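Local coordinates for protein serine-pyruvate aminotransferase (AgxT) (Sulfolobus solfataricus, PDB 3ZRP) that probably transfers the amino group of L-serine or alanine to 2-oxo acids such as pyruvate or glyoxylate, using pyridoxal 5'-phosphate as cofactor, at residues Ser187-Leu199 against Pro245-Ile259. Residues are numbered along the deposited sequence; the frame is centred on the assembly and turned at random. Where two conformers were deposited one is given.
Sequences SQKALGSAAGLGL and PVHVILQLAEAFRLI. With PLP (pyridoxal-5'-phosphate), chain C.
Leu197 pushes its isobutyl group against one flank of helix 246-259, where it meets four side chains. Its first torsion sets CG anti to the carbonyl carbon (chi1 -58°) and against Val248, with Leu197 CG 3.6 Å from Val248 CG1; the two side chains run past each other in opposite directions. From there the two methyls diverge: CD2 rests on the ring of Pro245, the N-cap residue, while Leu197 CD1 reaches Ile249 CG1 at 3.6 Å and also touches Leu252 CD2. Cut back to alanine, Leu197 would probably leave a gap between Pro245, Ile249 and Leu252 and give Val248 CG1 less to pack against.

Further along, in the conformer given, Leu199 and Leu252 meet tip to tip through their CD2 methyls, and Leu199 CD2 also sits at the edge of the Phe256 ring. Leu191 closes the far end, Leu191 CD2 lying 3.7 Å from Ile259 CD1.

A water makes the polar link. It accepts from Ser193 OG and donates to Ala194 O and to Val248 O (2.9 Å), so loop and helix share it. Ser187 OG gives its proton to the same Ala194 O at 2.7 Å, tilted 19° from the carbonyl plane. Gln251 brings OE1 against Ala194 CB, while its NE2 hydrogen-bonds to Leu18 O.

This loop holds the lysine that carries the cofactor in this class-V aminotransferase (PLP fold type I): Lys189 NZ is covalently joined to C4A of PLP, and Gln188 NE2 hydrogen-bonds to phosphate O1P. The apolar seam and shared water therefore probably help hold the Lys189 loop in position against the helix.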
ATOM      1  N   SER A 187       8.711  -4.281   3.831  1.00 22.88           N
ATOM      2  CA  SER A 187       8.666  -5.709   3.550  1.00 22.95           C
ATOM      3  C   SER A 187       9.722  -6.215   2.552  1.00 24.54           C
ATOM      4  O   SER A 187      10.137  -7.375   2.600  1.00 25.02           O
ATOM      5  CB  SER A 187       7.248  -6.144   3.159  1.00 23.42           C
ATOM      6  OG  SER A 187       6.713  -5.371   2.101  1.00 21.08           O
ATOM      7  N   GLN A 188      10.161  -5.340   1.658  1.00 25.20           N
ATOM      8  CA  GLN A 188      10.884  -5.774   0.460  1.00 25.56           C
ATOM      9  C   GLN A 188      12.399  -5.674   0.512  1.00 28.63           C
ATOM     10  O   GLN A 188      13.060  -5.923  -0.515  1.00 28.68           O
ATOM     11  CB  GLN A 188      10.372  -5.010  -0.792  1.00 26.83           C
ATOM     12  CG  GLN A 188      10.875  -3.539  -0.981  1.00 25.76           C
ATOM     13  CD  GLN A 188      10.227  -2.499  -0.024  1.00 25.14           C
ATOM     14  OE1 GLN A 188       9.336  -2.820   0.781  1.00 27.32           O
ATOM     15  NE2 GLN A 188      10.729  -1.267  -0.073  1.00 24.29           N
ATOM     16  N   LYS A 189      12.971  -5.310   1.658  1.00 27.95           N
ATOM     17  CA  LYS A 189      14.439  -5.149   1.674  1.00 30.84           C
ATOM     18  C   LYS A 189      15.126  -6.367   2.344  1.00 35.48           C
ATOM     19  O   LYS A 189      15.062  -7.491   1.783  1.00 32.62           O
ATOM     20  CB  LYS A 189      14.885  -3.724   2.110  1.00 33.10           C
ATOM     21  CG  LYS A 189      14.500  -2.618   1.031  1.00 38.15           C
ATOM     22  CD  LYS A 189      15.189  -1.215   1.098  1.00 44.74           C
ATOM     23  CE  LYS A 189      14.435  -0.110   0.222  1.00 41.91           C
ATOM     24  NZ  LYS A 189      14.992   1.330   0.244  1.00 42.19           N
ATOM     25  N   ALA A 190      15.735  -6.206   3.522  1.00 32.02           N
ATOM     26  CA  ALA A 190      16.472  -7.332   4.118  1.00 31.66           C
ATOM     27  C   ALA A 190      15.572  -8.470   4.619  1.00 37.39           C
ATOM     28  O   ALA A 190      16.039  -9.602   4.821  1.00 32.12           O
ATOM     29  CB  ALA A 190      17.453  -6.861   5.189  1.00 34.11           C
ATOM     30  N   LEU A 191      14.276  -8.181   4.783  1.00 30.32           N
ATOM     31  CA  LEU A 191      13.294  -9.221   5.098  1.00 30.23           C
ATOM     32  C   LEU A 191      13.030 -10.089   3.874  1.00 32.46           C
ATOM     33  O   LEU A 191      12.600 -11.233   4.004  1.00 37.04           O
ATOM     34  CB  LEU A 191      11.984  -8.619   5.626  1.00 26.93           C
ATOM     35  CG  LEU A 191      12.126  -7.808   6.918  1.00 27.94           C
ATOM     36  CD1 LEU A 191      10.810  -7.164   7.320  1.00 25.97           C
ATOM     37  CD2 LEU A 191      12.688  -8.686   8.091  1.00 26.74           C
ATOM     38  N   GLY A 192      13.295  -9.535   2.684  1.00 29.61           N
ATOM     39  CA  GLY A 192      13.245 -10.312   1.426  1.00 34.56           C
ATOM     40  C   GLY A 192      11.854 -10.797   1.042  1.00 35.05           C
ATOM     41  O   GLY A 192      11.711 -11.880   0.473  1.00 39.64           O
ATOM     42  N   SER A 193      10.819 -10.002   1.338  1.00 32.12           N
ATOM     43  CA  SER A 193       9.448 -10.374   0.950  1.00 26.69           C
ATOM     44  C   SER A 193       8.923  -9.449  -0.155  1.00 27.87           C
ATOM     45  O   SER A 193       9.649  -8.584  -0.660  1.00 24.38           O
ATOM     46  CB  SER A 193       8.527 -10.337   2.155  1.00 28.98           C
ATOM     47  OG  SER A 193       7.287 -10.928   1.808  1.00 33.57           O
ATOM     48  N   ALA A 194       7.671  -9.629  -0.554  1.00 25.95           N
ATOM     49  CA  ALA A 194       7.124  -8.777  -1.627  1.00 26.42           C
ATOM     50  C   ALA A 194       6.841  -7.352  -1.099  1.00 25.60           C
ATOM     51  O   ALA A 194       6.510  -7.182   0.072  1.00 25.90           O
ATOM     52  CB  ALA A 194       5.856  -9.404  -2.194  1.00 29.01           C
ATOM     53  N   ALA A 195       6.943  -6.348  -1.976  1.00 23.93           N
ATOM     54  CA  ALA A 195       6.726  -4.936  -1.626  1.00 23.69           C
ATOM     55  C   ALA A 195       5.261  -4.614  -1.357  1.00 26.53           C
ATOM     56  O   ALA A 195       4.368  -5.314  -1.875  1.00 26.36           O
ATOM     57  CB  ALA A 195       7.265  -4.018  -2.750  1.00 25.45           C
ATOM     58  N   GLY A 196       5.018  -3.581  -0.533  1.00 23.71           N
ATOM     59  CA  GLY A 196       3.646  -3.121  -0.246  1.00 25.10           C
ATOM     60  C   GLY A 196       3.275  -2.894   1.215  1.00 23.92           C
ATOM     61  O   GLY A 196       2.156  -2.477   1.511  1.00 22.38           O
ATOM     62  N   LEU A 197       4.228  -3.137   2.117  1.00 21.52           N
ATOM     63  CA  LEU A 197       4.007  -2.995   3.563  1.00 23.46           C
ATOM     64  C   LEU A 197       5.093  -2.170   4.236  1.00 18.71           C
ATOM     65  O   LEU A 197       6.287  -2.381   3.970  1.00 21.68           O
ATOM     66  CB  LEU A 197       3.951  -4.378   4.236  1.00 22.49           C
ATOM     67  CG  LEU A 197       2.883  -5.346   3.733  1.00 24.78           C
ATOM     68  CD1 LEU A 197       3.123  -6.752   4.365  1.00 25.73           C
ATOM     69  CD2 LEU A 197       1.492  -4.822   4.044  1.00 23.87           C
ATOM     70  N   GLY A 198       4.680  -1.245   5.100  1.00 20.07           N
ATOM     71  CA  GLY A 198       5.584  -0.596   6.043  1.00 18.35           C
ATOM     72  C   GLY A 198       5.400  -1.327   7.369  1.00 20.14           C
ATOM     73  O   GLY A 198       4.317  -1.852   7.604  1.00 23.88           O
ATOM     74  N   LEU A 199       6.463  -1.431   8.172  1.00 21.01           N
ATOM     75  CA  LEU A 199       6.410  -2.179   9.439  0.60 20.91           C
ATOM     76  C   LEU A 199       6.976  -1.355  10.581  1.00 21.77           C
ATOM     77  O   LEU A 199       8.024  -0.748  10.450  1.00 24.74           O
ATOM     78  CB  LEU A 199       7.189  -3.496   9.333  0.60 22.81           C
ATOM     79  CG  LEU A 199       6.631  -4.639   8.488  0.60 25.20           C
ATOM     80  CD1 LEU A 199       6.871  -4.355   7.056  0.60 20.57           C
ATOM     81  CD2 LEU A 199       7.310  -5.948   8.879  0.60 21.72           C
ATOM     82  N   PRO A 245      -2.971  -5.041   2.245  1.00 24.96           N
ATOM     83  CA  PRO A 245      -2.540  -5.867   1.139  1.00 24.64           C
ATOM     84  C   PRO A 245      -2.509  -7.357   1.578  1.00 26.41           C
ATOM     85  O   PRO A 245      -1.456  -7.880   2.003  1.00 26.77           O
ATOM     86  CB  PRO A 245      -1.145  -5.319   0.799  1.00 23.94           C
ATOM     87  CG  PRO A 245      -1.074  -3.956   1.479  1.00 24.12           C
ATOM     88  CD  PRO A 245      -1.869  -4.189   2.732  1.00 25.96           C
ATOM     89  N   VAL A 246      -3.664  -8.013   1.442  1.00 25.38           N
ATOM     90  CA  VAL A 246      -3.921  -9.339   2.063  1.00 29.49           C
ATOM     91  C   VAL A 246      -2.844 -10.374   1.674  1.00 27.94           C
ATOM     92  O   VAL A 246      -2.208 -11.006   2.544  1.00 29.27           O
ATOM     93  CB  VAL A 246      -5.381  -9.821   1.748  1.00 30.15           C
ATOM     94  CG1 VAL A 246      -5.593 -11.285   2.081  1.00 28.96           C
ATOM     95  CG2 VAL A 246      -6.420  -8.955   2.502  1.00 28.33           C
ATOM     96  N   HIS A 247      -2.620 -10.520   0.366  1.00 26.10           N
ATOM     97  CA  HIS A 247      -1.681 -11.526  -0.141  1.00 26.73           C
ATOM     98  C   HIS A 247      -0.214 -11.170   0.127  1.00 28.12           C
ATOM     99  O   HIS A 247       0.635 -12.058   0.273  1.00 28.62           O
ATOM    100  CB  HIS A 247      -1.979 -11.846  -1.603  1.00 29.09           C
ATOM    101  CG  HIS A 247      -3.318 -12.504  -1.807  1.00 34.73           C
ATOM    102  ND1 HIS A 247      -4.503 -11.794  -1.854  1.00 36.44           N
ATOM    103  CD2 HIS A 247      -3.658 -13.810  -1.943  1.00 33.47           C
ATOM    104  CE1 HIS A 247      -5.512 -12.637  -2.014  1.00 39.57           C
ATOM    105  NE2 HIS A 247      -5.026 -13.866  -2.067  1.00 39.34           N
ATOM    106  N   VAL A 248       0.084  -9.875   0.197  1.00 24.95           N
ATOM    107  CA  VAL A 248       1.438  -9.413   0.527  1.00 25.08           C
ATOM    108  C   VAL A 248       1.753  -9.806   1.979  1.00 25.01           C
ATOM    109  O   VAL A 248       2.882 -10.143   2.306  1.00 28.60           O
ATOM    110  CB  VAL A 248       1.562  -7.881   0.329  1.00 26.63           C
ATOM    111  CG1 VAL A 248       2.935  -7.367   0.737  1.00 26.34           C
ATOM    112  CG2 VAL A 248       1.329  -7.553  -1.127  1.00 21.92           C
ATOM    113  N   ILE A 249       0.746  -9.734   2.831  1.00 25.25           N
ATOM    114  CA  ILE A 249       0.902 -10.099   4.254  1.00 24.61           C
ATOM    115  C   ILE A 249       1.074 -11.630   4.430  1.00 28.03           C
ATOM    116  O   ILE A 249       1.806 -12.088   5.328  1.00 26.31           O
ATOM    117  CB  ILE A 249      -0.268  -9.570   5.096  1.00 25.16           C
ATOM    118  CG1 ILE A 249      -0.150  -8.037   5.251  1.00 26.49           C
ATOM    119  CG2 ILE A 249      -0.260 -10.185   6.517  1.00 26.08           C
ATOM    120  CD1 ILE A 249      -1.395  -7.331   5.769  1.00 26.72           C
ATOM    121  N   LEU A 250       0.397 -12.413   3.592  1.00 25.02           N
ATOM    122  CA  LEU A 250       0.603 -13.878   3.569  1.00 28.42           C
ATOM    123  C   LEU A 250       2.062 -14.196   3.207  1.00 29.36           C
ATOM    124  O   LEU A 250       2.710 -15.041   3.849  1.00 26.17           O
ATOM    125  CB  LEU A 250      -0.333 -14.541   2.540  1.00 30.56           C
ATOM    126  CG  LEU A 250      -1.861 -14.460   2.760  1.00 29.46           C
ATOM    127  CD1 LEU A 250      -2.622 -15.166   1.621  1.00 28.51           C
ATOM    128  CD2 LEU A 250      -2.232 -15.026   4.099  1.00 33.22           C
ATOM    129  N   GLN A 251       2.565 -13.522   2.164  1.00 25.96           N
ATOM    130  CA  GLN A 251       3.964 -13.671   1.759  1.00 28.41           C
ATOM    131  C   GLN A 251       4.912 -13.277   2.906  1.00 25.16           C
ATOM    132  O   GLN A 251       5.884 -13.994   3.191  1.00 24.15           O
ATOM    133  CB  GLN A 251       4.252 -12.878   0.466  1.00 27.47           C
ATOM    134  CG  GLN A 251       3.519 -13.456  -0.749  1.00 28.65           C
ATOM    135  CD  GLN A 251       3.459 -12.528  -1.964  1.00 32.80           C
ATOM    136  OE1 GLN A 251       3.126 -11.354  -1.850  1.00 32.77           O
ATOM    137  NE2 GLN A 251       3.743 -13.075  -3.139  1.00 34.80           N
ATOM    138  N   LEU A 252       4.619 -12.153   3.565  1.00 26.53           N
ATOM    139  CA  LEU A 252       5.410 -11.682   4.716  1.00 23.89           C
ATOM    140  C   LEU A 252       5.483 -12.733   5.851  1.00 26.31           C
ATOM    141  O   LEU A 252       6.542 -12.916   6.456  1.00 26.82           O
ATOM    142  CB  LEU A 252       4.901 -10.316   5.264  1.00 23.59           C
ATOM    143  CG  LEU A 252       5.701  -9.722   6.454  1.00 25.44           C
ATOM    144  CD1 LEU A 252       7.180  -9.417   6.082  1.00 26.92           C
ATOM    145  CD2 LEU A 252       5.045  -8.469   7.061  1.00 27.30           C
ATOM    146  N   ALA A 253       4.371 -13.403   6.149  1.00 26.34           N
ATOM    147  CA  ALA A 253       4.373 -14.401   7.252  1.00 25.29           C
ATOM    148  C   ALA A 253       5.319 -15.578   6.951  1.00 27.30           C
ATOM    149  O   ALA A 253       6.007 -16.116   7.853  1.00 26.36           O
ATOM    150  CB  ALA A 253       2.954 -14.904   7.523  1.00 24.97           C
ATOM    151  N   GLU A 254       5.348 -15.955   5.679  1.00 28.32           N
ATOM    152  CA  GLU A 254       6.230 -16.989   5.189  1.00 28.27           C
ATOM    153  C   GLU A 254       7.690 -16.530   5.216  1.00 30.44           C
ATOM    154  O   GLU A 254       8.564 -17.315   5.570  1.00 30.31           O
ATOM    155  CB  GLU A 254       5.819 -17.411   3.772  1.00 28.73           C
ATOM    156  CG  GLU A 254       6.680 -18.529   3.134  1.00 37.02           C
ATOM    157  CD  GLU A 254       6.631 -19.885   3.886  1.00 39.75           C
ATOM    158  OE1 GLU A 254       5.839 -20.054   4.843  1.00 36.00           O
ATOM    159  OE2 GLU A 254       7.398 -20.791   3.499  1.00 42.30           O
ATOM    160  N   ALA A 255       7.969 -15.279   4.825  1.00 27.90           N
ATOM    161  CA  ALA A 255       9.332 -14.748   4.999  1.00 26.59           C
ATOM    162  C   ALA A 255       9.754 -14.850   6.467  1.00 27.10           C
ATOM    163  O   ALA A 255      10.866 -15.312   6.773  1.00 28.35           O
ATOM    164  CB  ALA A 255       9.444 -13.302   4.495  1.00 28.81           C
ATOM    165  N   PHE A 256       8.881 -14.440   7.383  1.00 25.73           N
ATOM    166  CA  PHE A 256       9.239 -14.522   8.796  1.00 27.21           C
ATOM    167  C   PHE A 256       9.457 -15.971   9.281  1.00 32.01           C
ATOM    168  O   PHE A 256      10.303 -16.206  10.168  1.00 30.91           O
ATOM    169  CB  PHE A 256       8.203 -13.820   9.682  1.00 30.93           C
ATOM    170  CG  PHE A 256       8.417 -12.332   9.827  1.00 29.21           C
ATOM    171  CD1 PHE A 256       9.637 -11.824  10.293  1.00 29.50           C
ATOM    172  CD2 PHE A 256       7.386 -11.436   9.526  1.00 29.85           C
ATOM    173  CE1 PHE A 256       9.830 -10.444  10.436  1.00 28.87           C
ATOM    174  CE2 PHE A 256       7.570 -10.057   9.675  1.00 27.86           C
ATOM    175  CZ  PHE A 256       8.793  -9.561  10.125  1.00 27.10           C
ATOM    176  N   ARG A 257       8.702 -16.923   8.721  1.00 30.82           N
ATOM    177  CA  ARG A 257       8.887 -18.353   9.073  1.00 32.51           C
ATOM    178  C   ARG A 257      10.302 -18.784   8.690  1.00 31.54           C
ATOM    179  O   ARG A 257      11.015 -19.363   9.497  1.00 32.02           O
ATOM    180  CB  ARG A 257       7.824 -19.260   8.433  1.00 35.65           C
ATOM    181  CG  ARG A 257       7.716 -20.683   9.072  1.00 33.11           C
ATOM    182  CD  ARG A 257       6.784 -21.628   8.258  1.00 32.63           C
ATOM    183  NE  ARG A 257       7.245 -21.793   6.874  1.00 36.82           N
ATOM    184  CZ  ARG A 257       8.223 -22.619   6.488  1.00 40.82           C
ATOM    185  NH1 ARG A 257       8.861 -23.384   7.377  1.00 41.33           N
ATOM    186  NH2 ARG A 257       8.564 -22.687   5.204  1.00 41.10           N
ATOM    187  N   LEU A 258      10.715 -18.445   7.466  1.00 29.72           N
ATOM    188  CA  LEU A 258      12.066 -18.741   6.986  1.00 28.37           C
ATOM    189  C   LEU A 258      13.182 -18.045   7.792  1.00 31.15           C
ATOM    190  O   LEU A 258      14.221 -18.653   8.040  1.00 33.53           O
ATOM    191  CB  LEU A 258      12.172 -18.428   5.501  1.00 31.85           C
ATOM    192  CG  LEU A 258      11.226 -19.285   4.636  1.00 34.14           C
ATOM    193  CD1 LEU A 258      11.261 -18.844   3.176  1.00 38.90           C
ATOM    194  CD2 LEU A 258      11.543 -20.792   4.789  1.00 39.48           C
ATOM    195  N   ILE A 259      12.945 -16.806   8.228  1.00 27.60           N
ATOM    196  CA  ILE A 259      13.906 -16.048   9.047  1.00 29.98           C
ATOM    197  C   ILE A 259      14.084 -16.709  10.413  1.00 31.99           C
ATOM    198  O   ILE A 259      15.223 -16.879  10.877  1.00 34.41           O
ATOM    199  CB  ILE A 259      13.498 -14.542   9.182  1.00 28.32           C
ATOM    200  CG1 ILE A 259      13.629 -13.835   7.823  1.00 29.23           C
ATOM    201  CG2 ILE A 259      14.334 -13.834  10.236  1.00 28.93           C
ATOM    202  CD1 ILE A 259      13.076 -12.390   7.785  1.00 27.64           C
TER
HETATM  203  N1  PLP C1189      14.603   4.467   4.041  1.00 22.35           N
HETATM  204  C2  PLP C1189      15.646   3.752   3.500  1.00 25.13           C
HETATM  205  C2A PLP C1189      16.939   3.662   4.268  1.00 25.55           C
HETATM  206  C3  PLP C1189      15.502   3.098   2.256  1.00 23.99           C
HETATM  207  O3  PLP C1189      16.428   2.429   1.805  1.00 24.86           O
HETATM  208  C4  PLP C1189      14.291   3.167   1.558  1.00 26.73           C
HETATM  209  C4A PLP C1189      14.155   2.414   0.229  1.00 31.91           C
HETATM  210  C5  PLP C1189      13.254   3.932   2.134  1.00 24.54           C
HETATM  211  C6  PLP C1189      13.403   4.558   3.389  1.00 21.33           C
HETATM  212  C5A PLP C1189      11.913   4.101   1.483  1.00 21.58           C
HETATM  213  O4P PLP C1189      11.139   2.900   1.426  1.00 25.49           O
HETATM  214  P   PLP C1189       9.950   2.684   0.399  1.00 23.00           P
HETATM  215  O1P PLP C1189       9.497   1.301   0.750  1.00 19.31           O
HETATM  216  O2P PLP C1189      10.633   2.786  -0.923  1.00 23.75           O
HETATM  217  O3P PLP C1189       9.004   3.788   0.717  1.00 17.64           O
HETATM  218  O   HOH W   1       5.547  -9.144   1.975  1.00 24.55           O